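Local coordinates for hypothetical protein HI1011 (Haemophilus influenzae, PDB 1YZY), which catalyses the ATP-dependent phosphorylation of 3-oxo-tetronate to 3-oxo-tetronate 4-phosphate, as a member of the four-carbon acid sugar kinase family, at residues 51-54 against 55-59; 58-61 against 62-66; 67-71 against 72-76; 95-98 against 99-103; 126-130 against 131-135. All coordinates share one frame; numbering follows the deposited sequence.

How the interactions relate
All five contacts are local ones inside the sugar-binding N-terminal domain, and they follow the chain in order. Interactions 1, 2 and 3 read helix 55-71 from its first turn, through its middle, to its C-terminal cap; the centres of 1 and 3 are 21 Å apart. Interaction 4 lies on helix 93-104, which packs beside that helix: its centre is 9 Å from that of interaction 2, and Ile59 CG2 meets Ala99 CB at 3.6 Å between the two. Interaction 5, a hairpin of a small antiparallel sheet, stands apart, its centre 26 to 35 Å from the others. The set therefore samples a helix pair and a separate β element, away from the annotated ATP-binding residues.

Interaction 1: 51-54 against 55-59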
loop_
_atom_site.group_PDB
_atom_site.type_symbol
_atom_site.label_atom_id
_atom_site.label_comp_id
_atom_site.label_asym_id
_atom_site.label_seq_id
_atom_site.Cartn_x
_atom_site.Cartn_y
_atom_site.Cartn_z
ATOM N N ARG A 51 12.049 -6.351 0.899
ATOM C CA ARG A 51 12.186 -6.773 -0.493
ATOM C C ARG A 51 13.635 -7.135 -0.855
ATOM O O ARG A 51 13.872 -8.085 -1.614
ATOM C CB ARG A 51 11.651 -5.691 -1.444
ATOM C CG ARG A 51 11.675 -6.103 -2.923
ATOM C CD ARG A 51 11.474 -4.882 -3.861
ATOM N NE ARG A 51 10.143 -4.276 -3.917
ATOM C CZ ARG A 51 8.996 -4.944 -3.824
ATOM N NH1 ARG A 51 8.986 -6.269 -3.675
ATOM N NH2 ARG A 51 7.849 -4.283 -3.850
ATOM N N SER A 52 14.594 -6.376 -0.326
ATOM C CA SER A 52 16.002 -6.627 -0.617
ATOM C C SER A 52 16.981 -6.405 0.546
ATOM O O SER A 52 18.172 -6.153 0.333
ATOM C CB SER A 52 16.436 -5.823 -1.846
ATOM O OG SER A 52 16.110 -4.447 -1.724
ATOM N N ASN A 53 16.476 -6.497 1.770
ATOM C CA ASN A 53 17.296 -6.341 2.967
ATOM C C ASN A 53 17.976 -7.696 3.222
ATOM O O ASN A 53 17.753 -8.648 2.477
ATOM C CB ASN A 53 16.411 -5.938 4.159
ATOM C CG ASN A 53 15.392 -7.002 4.515
ATOM O OD1 ASN A 53 14.961 -7.772 3.662
ATOM N ND2 ASN A 53 15.010 -7.056 5.784
ATOM N N PRO A 54 18.885 -7.778 4.215
ATOM C CA PRO A 54 19.539 -9.071 4.471
ATOM C C PRO A 54 18.505 -10.185 4.638
ATOM O O PRO A 54 17.557 -10.057 5.413
ATOM C CB PRO A 54 20.304 -8.806 5.764
ATOM C CG PRO A 54 20.710 -7.369 5.596
ATOM C CD PRO A 54 19.445 -6.726 5.085
ATOM N N VAL A 55 18.737 -11.300 3.958
ATOM C CA VAL A 55 17.804 -12.419 3.987
ATOM C C VAL A 55 17.367 -12.958 5.354
ATOM O O VAL A 55 16.234 -13.425 5.492
ATOM C CB VAL A 55 18.286 -13.574 3.068
ATOM C CG1 VAL A 55 19.640 -14.100 3.529
ATOM C CG2 VAL A 55 17.230 -14.680 2.998
ATOM N N ASN A 56 18.245 -12.924 6.357
ATOM C CA ASN A 56 17.846 -13.430 7.673
ATOM C C ASN A 56 16.972 -12.462 8.448
ATOM O O ASN A 56 16.275 -12.853 9.384
ATOM C CB ASN A 56 19.043 -13.895 8.495
ATOM C CG ASN A 56 19.283 -15.388 8.357
ATOM O OD1 ASN A 56 18.652 -16.202 9.044
ATOM N ND2 ASN A 56 20.161 -15.762 7.431
ATOM N N GLU A 57 17.037 -11.191 8.068
ATOM C CA GLU A 57 16.201 -10.166 8.675
ATOM C C GLU A 57 14.792 -10.346 8.103
ATOM O O GLU A 57 13.814 -10.442 8.849
ATOM C CB GLU A 57 16.728 -8.775 8.336
ATOM C CG GLU A 57 17.832 -8.289 9.254
ATOM C CD GLU A 57 18.406 -6.957 8.819
ATOM O OE1 GLU A 57 17.620 -6.077 8.379
ATOM O OE2 GLU A 57 19.649 -6.806 8.910
ATOM N N ALA A 58 14.705 -10.415 6.775
ATOM C CA ALA A 58 13.434 -10.616 6.075
ATOM C C ALA A 58 12.714 -11.843 6.631
ATOM O O ALA A 58 11.516 -11.808 6.882
ATOM C CB ALA A 58 13.680 -10.780 4.593
ATOM N N ILE A 59 13.455 -12.927 6.840
ATOM C CA ILE A 59 12.875 -14.147 7.383
ATOM C C ILE A 59 12.359 -13.938 8.805
ATOM O O ILE A 59 11.250 -14.372 9.135
ATOM C CB ILE A 59 13.895 -15.316 7.356
ATOM C CG1 ILE A 59 14.224 -15.678 5.908
ATOM C CG2 ILE A 59 13.348 -16.544 8.090
ATOM C CD1 ILE A 59 15.262 -16.770 5.763
#
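Asn53 and Pro54 meet Glu57 and Ala58 where the loop after strand 43-47 turns into helix 55-71, with Pro54 at the N-cap. Asn53 comes first. Its CG sits between the backbone N and the carbonyl carbon (chi1 63°), and this puts the amide against the first turn of the helix, where OD1 lies 3.4 Å from Ala58 CB and ND2 lies 3.5 Å from Glu57 CB. The Asn53 and Glu57 side chains cross obliquely, with the amide almost perpendicular to the carboxylate, their planes 83° apart. The carbonyl oxygen of Asn53 receives a weak hydrogen bond from Asn92.

Pro54 then supplies the oxygen that the helix start uses twice. Ala58 N reaches Pro54 O at 3.2 Å, close to the line of the carbonyl bond, while Glu57 N approaches the same oxygen at 2.9 Å from well above the carbonyl plane. These two backbone donors close the first turn.

Val55 and Ile59 lean toward helix 93-104, both touching Pro95. On the outer surface, Glu57 runs alongside the Pro54 ring and points the same way, its chain extended beyond CG, until carboxylate OE2 stops 3.5 Å from Pro54 CG.

Interaction 2: 58-61 against 62-66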
loop_
_atom_site.group_PDB
_atom_site.type_symbol
_atom_site.label_atom_id
_atom_site.label_comp_id
_atom_site.label_asym_id
_atom_site.label_seq_id
_atom_site.Cartn_x
_atom_site.Cartn_y
_atom_site.Cartn_z
ATOM N N ALA A 58 14.705 -10.415 6.775
ATOM C CA ALA A 58 13.434 -10.616 6.075
ATOM C C ALA A 58 12.714 -11.843 6.631
ATOM O O ALA A 58 11.516 -11.808 6.882
ATOM C CB ALA A 58 13.680 -10.780 4.593
ATOM N N ILE A 59 13.455 -12.927 6.840
ATOM C CA ILE A 59 12.875 -14.147 7.383
ATOM C C ILE A 59 12.359 -13.938 8.805
ATOM O O ILE A 59 11.250 -14.372 9.135
ATOM C CB ILE A 59 13.895 -15.316 7.356
ATOM C CG1 ILE A 59 14.224 -15.678 5.908
ATOM C CG2 ILE A 59 13.348 -16.544 8.090
ATOM C CD1 ILE A 59 15.262 -16.770 5.763
ATOM N N GLU A 60 13.166 -13.310 9.658
ATOM C CA GLU A 60 12.760 -13.080 11.043
ATOM C C GLU A 60 11.559 -12.151 11.147
ATOM O O GLU A 60 10.643 -12.401 11.919
ATOM C CB GLU A 60 13.924 -12.529 11.867
ATOM C CG GLU A 60 13.623 -12.399 13.367
ATOM C CD GLU A 60 13.226 -13.723 14.026
ATOM O OE1 GLU A 60 13.638 -14.802 13.535
ATOM O OE2 GLU A 60 12.503 -13.683 15.049
ATOM N N GLN A 61 11.582 -11.072 10.377
ATOM C CA GLN A 61 10.496 -10.098 10.365
ATOM C C GLN A 61 9.192 -10.715 9.881
ATOM O O GLN A 61 8.123 -10.473 10.458
ATOM C CB GLN A 61 10.888 -8.918 9.481
ATOM C CG GLN A 61 12.137 -8.197 9.989
ATOM C CD GLN A 61 12.752 -7.241 8.977
ATOM O OE1 GLN A 61 12.256 -7.079 7.860
ATOM N NE2 GLN A 61 13.841 -6.596 9.376
ATOM N N SER A 62 9.288 -11.497 8.809
ATOM C CA SER A 62 8.137 -12.173 8.218
ATOM C C SER A 62 7.513 -13.146 9.205
ATOM O O SER A 62 6.284 -13.282 9.271
ATOM C CB SER A 62 8.550 -12.906 6.939
ATOM O OG SER A 62 8.901 -11.990 5.905
ATOM N N LEU A 63 8.363 -13.836 9.958
ATOM C CA LEU A 63 7.905 -14.786 10.959
ATOM C C LEU A 63 7.258 -14.072 12.144
ATOM O O LEU A 63 6.407 -14.638 12.837
ATOM C CB LEU A 63 9.074 -15.644 11.429
ATOM C CG LEU A 63 9.544 -16.682 10.407
ATOM C CD1 LEU A 63 10.910 -17.225 10.779
ATOM C CD2 LEU A 63 8.515 -17.797 10.316
ATOM N N ARG A 64 7.705 -12.846 12.402
ATOM C CA ARG A 64 7.166 -12.035 13.488
ATOM C C ARG A 64 5.809 -11.496 13.077
ATOM O O ARG A 64 4.898 -11.414 13.905
ATOM C CB ARG A 64 8.116 -10.882 13.827
ATOM C CG ARG A 64 9.245 -11.264 14.776
ATOM C CD ARG A 64 10.302 -10.173 14.859
ATOM N NE ARG A 64 9.723 -8.861 15.149
ATOM C CZ ARG A 64 10.089 -7.725 14.556
ATOM N NH1 ARG A 64 11.041 -7.719 13.627
ATOM N NH2 ARG A 64 9.494 -6.584 14.888
ATOM N N ALA A 65 5.691 -11.103 11.807
ATOM C CA ALA A 65 4.433 -10.579 11.272
ATOM C C ALA A 65 3.379 -11.673 11.343
ATOM O O ALA A 65 2.232 -11.424 11.721
ATOM C CB ALA A 65 4.616 -10.112 9.839
ATOM N N TYR A 66 3.792 -12.886 10.987
ATOM C CA TYR A 66 2.924 -14.058 11.001
ATOM C C TYR A 66 2.446 -14.387 12.406
ATOM O O TYR A 66 1.282 -14.735 12.609
ATOM C CB TYR A 66 3.669 -15.271 10.421
ATOM C CG TYR A 66 3.102 -16.604 10.869
ATOM C CD1 TYR A 66 1.945 -17.124 10.289
ATOM C CD2 TYR A 66 3.678 -17.307 11.931
ATOM C CE1 TYR A 66 1.369 -18.307 10.765
ATOM C CE2 TYR A 66 3.108 -18.485 12.414
ATOM C CZ TYR A 66 1.954 -18.977 11.824
ATOM O OH TYR A 66 1.387 -20.137 12.302
#
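Ser62 meets Ala58 one turn back along the middle of helix 55-71, and two of its atoms grip one carbonyl oxygen. The polar contacts are these. Ser62 N donates to Ala58 O at 3.0 Å, and Ser62 OG donates to that same oxygen at 2.8 Å, the two coming from opposite faces of the carbonyl plane. The hydroxyl gets there because OG lies beside its own backbone N, chi1 -68°, and so folds back along the helix. The backbone bonds of Leu63 to Ile59, Arg64 to Glu60 and Ala65 to Gln61 continue the regular i to i+4 pattern.

Apolar contact is made by Ile59 and Leu63, which run side by side and point the same way, CG2 of Ile59 touching CD1 of Leu63 at 3.7 Å. This pair faces helix 93-104, where Ile59 rests on Ala99.

Charged and amide side chains occupy the outer face. Arg64 bends at chi3 (52°), which brings its NH1 to 3.8 Å from Gln61 CG, an oblique approach in which the guanidinium meets the aliphatic part of Gln61. Glu60 crosses Arg64 at about a right angle, and Glu60 OE2 remains 5.6 Å from Arg64 NE.

The chemistry is thus split by face: the buried Ser62 hydroxyl is satisfied within its own helix, whereas any attraction between Glu60 and Arg64 would be through space, without a salt bridge.

Interaction 3: 67-71 against 72-76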
loop_
_atom_site.group_PDB
_atom_site.type_symbol
_atom_site.label_atom_id
_atom_site.label_comp_id
_atom_site.label_asym_id
_atom_site.label_seq_id
_atom_site.Cartn_x
_atom_site.Cartn_y
_atom_site.Cartn_z
ATOM N N GLN A 67 3.369 -14.361 13.360
ATOM C CA GLN A 67 3.042 -14.689 14.744
ATOM C C GLN A 67 2.014 -13.713 15.289
ATOM O O GLN A 67 1.090 -14.108 16.004
ATOM C CB GLN A 67 4.306 -14.703 15.605
ATOM C CG GLN A 67 4.092 -15.233 17.006
ATOM C CD GLN A 67 3.591 -16.662 17.031
ATOM O OE1 GLN A 67 2.771 -17.028 17.873
ATOM N NE2 GLN A 67 4.100 -17.486 16.122
ATOM N N TRP A 68 2.170 -12.442 14.933
ATOM C CA TRP A 68 1.231 -11.419 15.373
ATOM C C TRP A 68 -0.122 -11.644 14.695
ATOM O O TRP A 68 -1.151 -11.721 15.363
ATOM C CB TRP A 68 1.755 -10.017 15.053
ATOM C CG TRP A 68 0.891 -8.948 15.647
ATOM C CD1 TRP A 68 0.965 -8.451 16.911
ATOM C CD2 TRP A 68 -0.212 -8.286 15.018
ATOM N NE1 TRP A 68 -0.025 -7.526 17.116
ATOM C CE2 TRP A 68 -0.765 -7.404 15.971
ATOM C CE3 TRP A 68 -0.792 -8.357 13.744
ATOM C CZ2 TRP A 68 -1.872 -6.595 15.693
ATOM C CZ3 TRP A 68 -1.891 -7.555 13.466
ATOM C CH2 TRP A 68 -2.420 -6.684 14.439
ATOM N N LEU A 69 -0.121 -11.705 13.365
ATOM C CA LEU A 69 -1.350 -11.947 12.612
ATOM C C LEU A 69 -2.074 -13.177 13.175
ATOM O O LEU A 69 -3.298 -13.178 13.318
ATOM C CB LEU A 69 -1.036 -12.133 11.119
ATOM C CG LEU A 69 -0.585 -10.870 10.369
ATOM C CD1 LEU A 69 0.184 -11.256 9.125
ATOM C CD2 LEU A 69 -1.761 -9.957 10.019
ATOM N N LYS A 70 -1.307 -14.209 13.514
ATOM C CA LYS A 70 -1.847 -15.437 14.088
ATOM C C LYS A 70 -2.483 -15.157 15.451
ATOM O O LYS A 70 -3.602 -15.599 15.727
ATOM C CB LYS A 70 -0.730 -16.478 14.257
ATOM C CG LYS A 70 -1.209 -17.818 14.798
ATOM C CD LYS A 70 -0.056 -18.663 15.309
ATOM C CE LYS A 70 -0.488 -20.097 15.595
ATOM N NZ LYS A 70 -1.647 -20.178 16.517
ATOM N N GLU A 71 -1.737 -14.475 16.321
ATOM C CA GLU A 71 -2.226 -14.139 17.654
ATOM C C GLU A 71 -3.468 -13.265 17.580
ATOM O O GLU A 71 -4.300 -13.281 18.492
ATOM C CB GLU A 71 -1.149 -13.416 18.472
ATOM C CG GLU A 71 0.002 -14.308 18.944
ATOM C CD GLU A 71 1.077 -13.550 19.722
ATOM O OE1 GLU A 71 1.643 -14.134 20.670
ATOM O OE2 GLU A 71 1.367 -12.382 19.380
ATOM N N ASN A 72 -3.601 -12.519 16.492
ATOM C CA ASN A 72 -4.745 -11.639 16.329
ATOM C C ASN A 72 -5.904 -12.139 15.465
ATOM O O ASN A 72 -6.635 -11.345 14.868
ATOM C CB ASN A 72 -4.282 -10.235 15.934
ATOM C CG ASN A 72 -3.798 -9.435 17.144
ATOM O OD1 ASN A 72 -4.597 -8.821 17.852
ATOM N ND2 ASN A 72 -2.498 -9.493 17.419
ATOM N N GLY A 73 -6.084 -13.459 15.430
ATOM C CA GLY A 73 -7.189 -14.056 14.694
ATOM C C GLY A 73 -6.983 -14.463 13.265
ATOM O O GLY A 73 -7.863 -15.164 12.768
ATOM N N CYS A 74 -5.907 -14.130 12.550
ATOM C CA CYS A 74 -5.796 -14.641 11.191
ATOM C C CYS A 74 -5.627 -16.152 11.016
ATOM O O CYS A 74 -4.826 -16.775 11.722
ATOM C CB CYS A 74 -4.629 -13.897 10.549
ATOM S SG CYS A 74 -4.853 -12.097 10.425
ATOM N N THR A 75 -6.387 -16.741 10.091
ATOM C CA THR A 75 -6.299 -18.181 9.843
ATOM C C THR A 75 -5.754 -18.533 8.462
ATOM O O THR A 75 -5.392 -19.686 8.207
ATOM C CB THR A 75 -7.652 -18.926 10.096
ATOM O OG1 THR A 75 -8.674 -18.445 9.211
ATOM C CG2 THR A 75 -8.099 -18.737 11.532
ATOM N N GLN A 76 -5.684 -17.544 7.575
ATOM C CA GLN A 76 -5.158 -17.768 6.237
ATOM C C GLN A 76 -4.106 -16.707 5.970
ATOM O O GLN A 76 -4.333 -15.535 6.242
ATOM C CB GLN A 76 -6.271 -17.704 5.188
ATOM C CG GLN A 76 -5.761 -17.954 3.773
ATOM C CD GLN A 76 -6.866 -18.163 2.758
ATOM O OE1 GLN A 76 -7.940 -17.562 2.844
ATOM N NE2 GLN A 76 -6.599 -19.006 1.771
HETATM O O HOH W 1 -5.447 -17.610 14.612
#
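Trp68 O is the acceptor for two donors of Asn72 at the C-terminal end of helix 55-71, which closes in a Schellman motif. Asn72 N binds this oxygen at 2.8 Å, and Asn72 ND2 adds a weak bond to it at 3.3 Å. The same amide lies over one face of the Trp68 indole, with ND2 3.0 Å above the ring plane and shifted toward the rim; the amide and ring planes are 31° apart. Asn72 CB sits almost on the normal of the six-membered ring, 4.2 Å from its centroid, a CH-pi contact. At the other end of the amide, OD1 accepts from Leu37 N, in the loop between strands 26-30 and 43-47.

Gly73 is the C-prime residue. Its positive phi (92°) turns the chain off the helix, and Cys74 N bonds Leu69 O at 2.9 Å while Gly73 N bonds Lys70 O at 3.3 Å, the latter from above the carbonyl plane. A water bridges the ends, donating to Lys70 O and to Cys74 O. On the buried side, where Leu69 packs on Ile44 and Ile46 of strand 43-47, Leu69 CD2 touches Cys74 SG at 3.8 Å.

Interaction 4: 95-98 against 99-103; sequences PVTD and ALLDE
Val96 and Leu100 lie side by side, one turn apart, on helix 93-104, an α-helix with one face on strands 77-80 and 216-219 and another on helix 55-71. Four regular i to i+4 backbone bonds join the segments, the shortest from Leu101 N to Thr97 O at 2.8 Å.

The apolar contacts come in two pairs, each pointing one way. Val96 CG1 meets Leu100 CD1 at 3.9 Å, and Thr97 CG2 meets Leu101 CD1 at 4.0 Å. In Thr97 the methyl takes the position opposite the backbone N, while OG1 lies opposite the carbonyl carbon (chi1 -63°) and turns back to bond Ile93 O; the methyl is thereby left for Leu101. Leu100 and Thr97 both rest on Phe79, and Ala99 fills the side facing Ile59.

Asp98 and Asp102 follow one another on the side toward Arg192. In the buried Asp98, OD1 is bonded to Tyr193 OH and salt-bridged to Arg192, and OD2 is bonded to the backbone N of Lys161. Arg192 also pairs with Asp102, so this one arginine probably eases the proximity of two like charges. Asp98 OD1 and Asp102 OD2 are 6.0 Å apart.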
loop_
_atom_site.group_PDB
_atom_site.type_symbol
_atom_site.label_atom_id
_atom_site.label_comp_id
_atom_site.label_asym_id
_atom_site.label_seq_id
_atom_site.Cartn_x
_atom_site.Cartn_y
_atom_site.Cartn_z
ATOM N N PRO A 95 13.225 -17.736 0.238
ATOM C CA PRO A 95 13.557 -17.975 1.647
ATOM C C PRO A 95 12.365 -17.724 2.581
ATOM O O PRO A 95 12.108 -18.510 3.495
ATOM C CB PRO A 95 14.668 -16.967 1.891
ATOM C CG PRO A 95 15.392 -16.961 0.553
ATOM C CD PRO A 95 14.249 -16.891 -0.410
ATOM N N VAL A 96 11.666 -16.608 2.365
ATOM C CA VAL A 96 10.512 -16.248 3.184
ATOM C C VAL A 96 9.373 -17.238 3.014
ATOM O O VAL A 96 8.719 -17.597 3.992
ATOM C CB VAL A 96 10.017 -14.809 2.883
ATOM C CG1 VAL A 96 8.771 -14.500 3.679
ATOM C CG2 VAL A 96 11.093 -13.803 3.242
ATOM N N THR A 97 9.122 -17.660 1.777
ATOM C CA THR A 97 8.055 -18.624 1.510
ATOM C C THR A 97 8.362 -19.919 2.257
ATOM O O THR A 97 7.491 -20.504 2.912
ATOM C CB THR A 97 7.914 -18.914 -0.021
ATOM O OG1 THR A 97 7.548 -17.714 -0.707
ATOM C CG2 THR A 97 6.841 -19.959 -0.290
ATOM N N ASP A 98 9.617 -20.350 2.182
ATOM C CA ASP A 98 10.042 -21.573 2.853
ATOM C C ASP A 98 9.927 -21.482 4.363
ATOM O O ASP A 98 9.510 -22.439 5.014
ATOM C CB ASP A 98 11.465 -21.918 2.454
ATOM C CG ASP A 98 11.499 -22.526 1.070
ATOM O OD1 ASP A 98 10.532 -23.234 0.716
ATOM O OD2 ASP A 98 12.485 -22.294 0.340
ATOM N N ALA A 99 10.345 -20.350 4.918
ATOM C CA ALA A 99 10.273 -20.138 6.359
ATOM C C ALA A 99 8.815 -20.180 6.801
ATOM O O ALA A 99 8.489 -20.785 7.820
ATOM C CB ALA A 99 10.901 -18.802 6.715
ATOM N N LEU A 100 7.946 -19.542 6.020
ATOM C CA LEU A 100 6.518 -19.509 6.310
ATOM C C LEU A 100 5.908 -20.894 6.217
ATOM O O LEU A 100 5.090 -21.280 7.060
ATOM C CB LEU A 100 5.798 -18.549 5.359
ATOM C CG LEU A 100 6.174 -17.066 5.484
ATOM C CD1 LEU A 100 5.387 -16.214 4.486
ATOM C CD2 LEU A 100 5.920 -16.598 6.904
ATOM N N LEU A 101 6.281 -21.631 5.171
ATOM C CA LEU A 101 5.786 -22.991 4.975
ATOM C C LEU A 101 6.195 -23.868 6.143
ATOM O O LEU A 101 5.392 -24.640 6.663
ATOM C CB LEU A 101 6.320 -23.580 3.665
ATOM C CG LEU A 101 5.577 -23.185 2.386
ATOM C CD1 LEU A 101 6.353 -23.652 1.175
ATOM C CD2 LEU A 101 4.166 -23.772 2.393
ATOM N N ASP A 102 7.453 -23.740 6.551
ATOM C CA ASP A 102 7.973 -24.507 7.674
ATOM C C ASP A 102 7.206 -24.224 8.962
ATOM O O ASP A 102 6.769 -25.149 9.655
ATOM C CB ASP A 102 9.450 -24.188 7.890
ATOM C CG ASP A 102 10.331 -24.779 6.815
ATOM O OD1 ASP A 102 9.944 -25.810 6.219
ATOM O OD2 ASP A 102 11.418 -24.216 6.574
ATOM N N GLU A 103 7.098 -22.947 9.302
ATOM C CA GLU A 103 6.395 -22.539 10.508
ATOM C C GLU A 103 4.968 -23.062 10.528
ATOM O O GLU A 103 4.458 -23.468 11.579
ATOM C CB GLU A 103 6.409 -21.012 10.626
ATOM C CG GLU A 103 5.540 -20.434 11.734
ATOM C CD GLU A 103 5.908 -20.908 13.131
ATOM O OE1 GLU A 103 7.110 -21.114 13.405
ATOM O OE2 GLU A 103 4.984 -21.066 13.964
#

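Interaction 5: 126-130 against 131-135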
loop_
_atom_site.group_PDB
_atom_site.type_symbol
_atom_site.label_atom_id
_atom_site.label_comp_id
_atom_site.label_asym_id
_atom_site.label_seq_id
_atom_site.Cartn_x
_atom_site.Cartn_y
_atom_site.Cartn_z
ATOM N N TYR A 126 6.059 -17.958 -17.851
ATOM C CA TYR A 126 6.862 -16.784 -18.184
ATOM C C TYR A 126 6.076 -15.520 -17.836
ATOM O O TYR A 126 4.908 -15.393 -18.216
ATOM C CB TYR A 126 7.187 -16.741 -19.683
ATOM C CG TYR A 126 8.097 -17.830 -20.185
ATOM C CD1 TYR A 126 9.436 -17.568 -20.464
ATOM C CD2 TYR A 126 7.617 -19.125 -20.396
ATOM C CE1 TYR A 126 10.280 -18.568 -20.941
ATOM C CE2 TYR A 126 8.448 -20.132 -20.876
ATOM C CZ TYR A 126 9.780 -19.851 -21.148
ATOM O OH TYR A 126 10.609 -20.840 -21.642
ATOM N N LEU A 127 6.721 -14.580 -17.149
ATOM C CA LEU A 127 6.070 -13.332 -16.775
ATOM C C LEU A 127 6.265 -12.276 -17.847
ATOM O O LEU A 127 7.372 -12.083 -18.362
ATOM C CB LEU A 127 6.600 -12.817 -15.428
ATOM C CG LEU A 127 5.988 -11.540 -14.835
ATOM C CD1 LEU A 127 4.535 -11.771 -14.448
ATOM C CD2 LEU A 127 6.780 -11.122 -13.605
ATOM N N PHE A 128 5.167 -11.631 -18.220
ATOM C CA PHE A 128 5.197 -10.571 -19.209
ATOM C C PHE A 128 4.847 -9.273 -18.496
ATOM O O PHE A 128 4.075 -9.264 -17.540
ATOM C CB PHE A 128 4.189 -10.848 -20.340
ATOM C CG PHE A 128 4.607 -11.962 -21.272
ATOM C CD1 PHE A 128 5.219 -11.676 -22.491
ATOM C CD2 PHE A 128 4.404 -13.297 -20.925
ATOM C CE1 PHE A 128 5.626 -12.696 -23.350
ATOM C CE2 PHE A 128 4.807 -14.332 -21.777
ATOM C CZ PHE A 128 5.420 -14.026 -22.991
ATOM N N VAL A 129 5.498 -8.198 -18.912
ATOM C CA VAL A 129 5.261 -6.879 -18.347
ATOM C C VAL A 129 4.858 -5.982 -19.530
ATOM O O VAL A 129 5.623 -5.371 -20.268
ATOM C CB VAL A 129 6.573 -6.243 -17.834
ATOM C CG1 VAL A 129 6.319 -4.815 -17.382
ATOM C CG2 VAL A 129 7.118 -7.057 -16.678
ATOM N N GLY A 130 3.541 -5.946 -19.667
ATOM C CA GLY A 130 2.828 -5.291 -20.735
ATOM C C GLY A 130 2.942 -6.243 -21.918
ATOM O O GLY A 130 2.637 -7.427 -21.786
ATOM N N ASP A 131 3.441 -5.744 -23.046
ATOM C CA ASP A 131 3.593 -6.548 -24.262
ATOM C C ASP A 131 4.912 -7.328 -24.380
ATOM O O ASP A 131 5.122 -8.052 -25.362
ATOM C CB ASP A 131 3.468 -5.649 -25.506
ATOM C CG ASP A 131 2.050 -5.125 -25.738
ATOM O OD1 ASP A 131 1.078 -5.665 -25.160
ATOM O OD2 ASP A 131 1.910 -4.167 -26.530
ATOM N N VAL A 132 5.812 -7.159 -23.418
ATOM C CA VAL A 132 7.105 -7.827 -23.489
ATOM C C VAL A 132 7.423 -8.733 -22.310
ATOM O O VAL A 132 6.815 -8.625 -21.245
ATOM C CB VAL A 132 8.259 -6.794 -23.631
ATOM C CG1 VAL A 132 8.107 -5.999 -24.905
ATOM C CG2 VAL A 132 8.296 -5.857 -22.431
ATOM N N LEU A 133 8.375 -9.641 -22.521
ATOM C CA LEU A 133 8.827 -10.560 -21.484
ATOM C C LEU A 133 9.447 -9.721 -20.368
ATOM O O LEU A 133 9.962 -8.632 -20.627
ATOM C CB LEU A 133 9.904 -11.492 -22.049
ATOM C CG LEU A 133 9.484 -12.648 -22.957
ATOM C CD1 LEU A 133 10.611 -13.032 -23.886
ATOM C CD2 LEU A 133 9.048 -13.830 -22.113
ATOM N N LEU A 134 9.394 -10.229 -19.138
ATOM C CA LEU A 134 9.980 -9.548 -17.983
ATOM C C LEU A 134 11.445 -9.223 -18.286
ATOM O O LEU A 134 11.913 -8.116 -18.043
ATOM C CB LEU A 134 9.910 -10.460 -16.760
ATOM C CG LEU A 134 10.624 -9.998 -15.488
ATOM C CD1 LEU A 134 9.901 -8.793 -14.891
ATOM C CD2 LEU A 134 10.656 -11.152 -14.495
ATOM N N SER A 135 12.157 -10.214 -18.815
ATOM C CA SER A 135 13.562 -10.073 -19.174
ATOM C C SER A 135 13.832 -9.036 -20.274
ATOM O O SER A 135 14.990 -8.679 -20.533
ATOM C CB SER A 135 14.118 -11.436 -19.591
ATOM O OG SER A 135 13.339 -12.036 -20.615
#
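Val129 to Val132 form a type II' β-turn that reverses the chain, and the two arms are held by Val129 N to Val132 O at 2.7 Å, almost in line with the carbonyl, and by Leu134 N to Leu127 O at 2.9 Å. Between these bonds Phe128 and Leu133 form an antiparallel non-hydrogen-bonded pair, with Phe128 CA only 3.2 Å from Val132 O in a CA-H...O contact. Gly130 takes the turn position with positive phi (78°), the first of the two central residues of the type II' turn.

On one side Leu133 lies alongside two aromatic residues. Its CD2 comes over one face of the Phe128 ring, 4.1 Å from the centroid and 28° off the ring normal, a CH-pi contact. The same methyl also reaches Tyr126 CD1 at 4.1 Å, meeting that ring obliquely, so one leucine branch serves both rings.

The opposite side is aliphatic and centres on Leu134. Its CG is anti to the backbone N (chi1 173°), which directs the methyls at the side chains of Val129 and Leu127: CD1 touches Val129 CG2 at 3.7 Å, and CD2 meets Leu127 CD2 at 4.0 Å, the two leucines crossing obliquely. Leu127 continues onto Ile122 of the neighbouring strand, while Phe128 rests on Thr121.

Strand 126-129 is the middle member of a three-stranded antiparallel sheet, with 120-123 on one side and the short, weakly bonded strand 132-133 on the other. The arrangement is that of a β-hairpin with a two-residue loop, whose type II' turn is a common way to join neighbouring antiparallel strands.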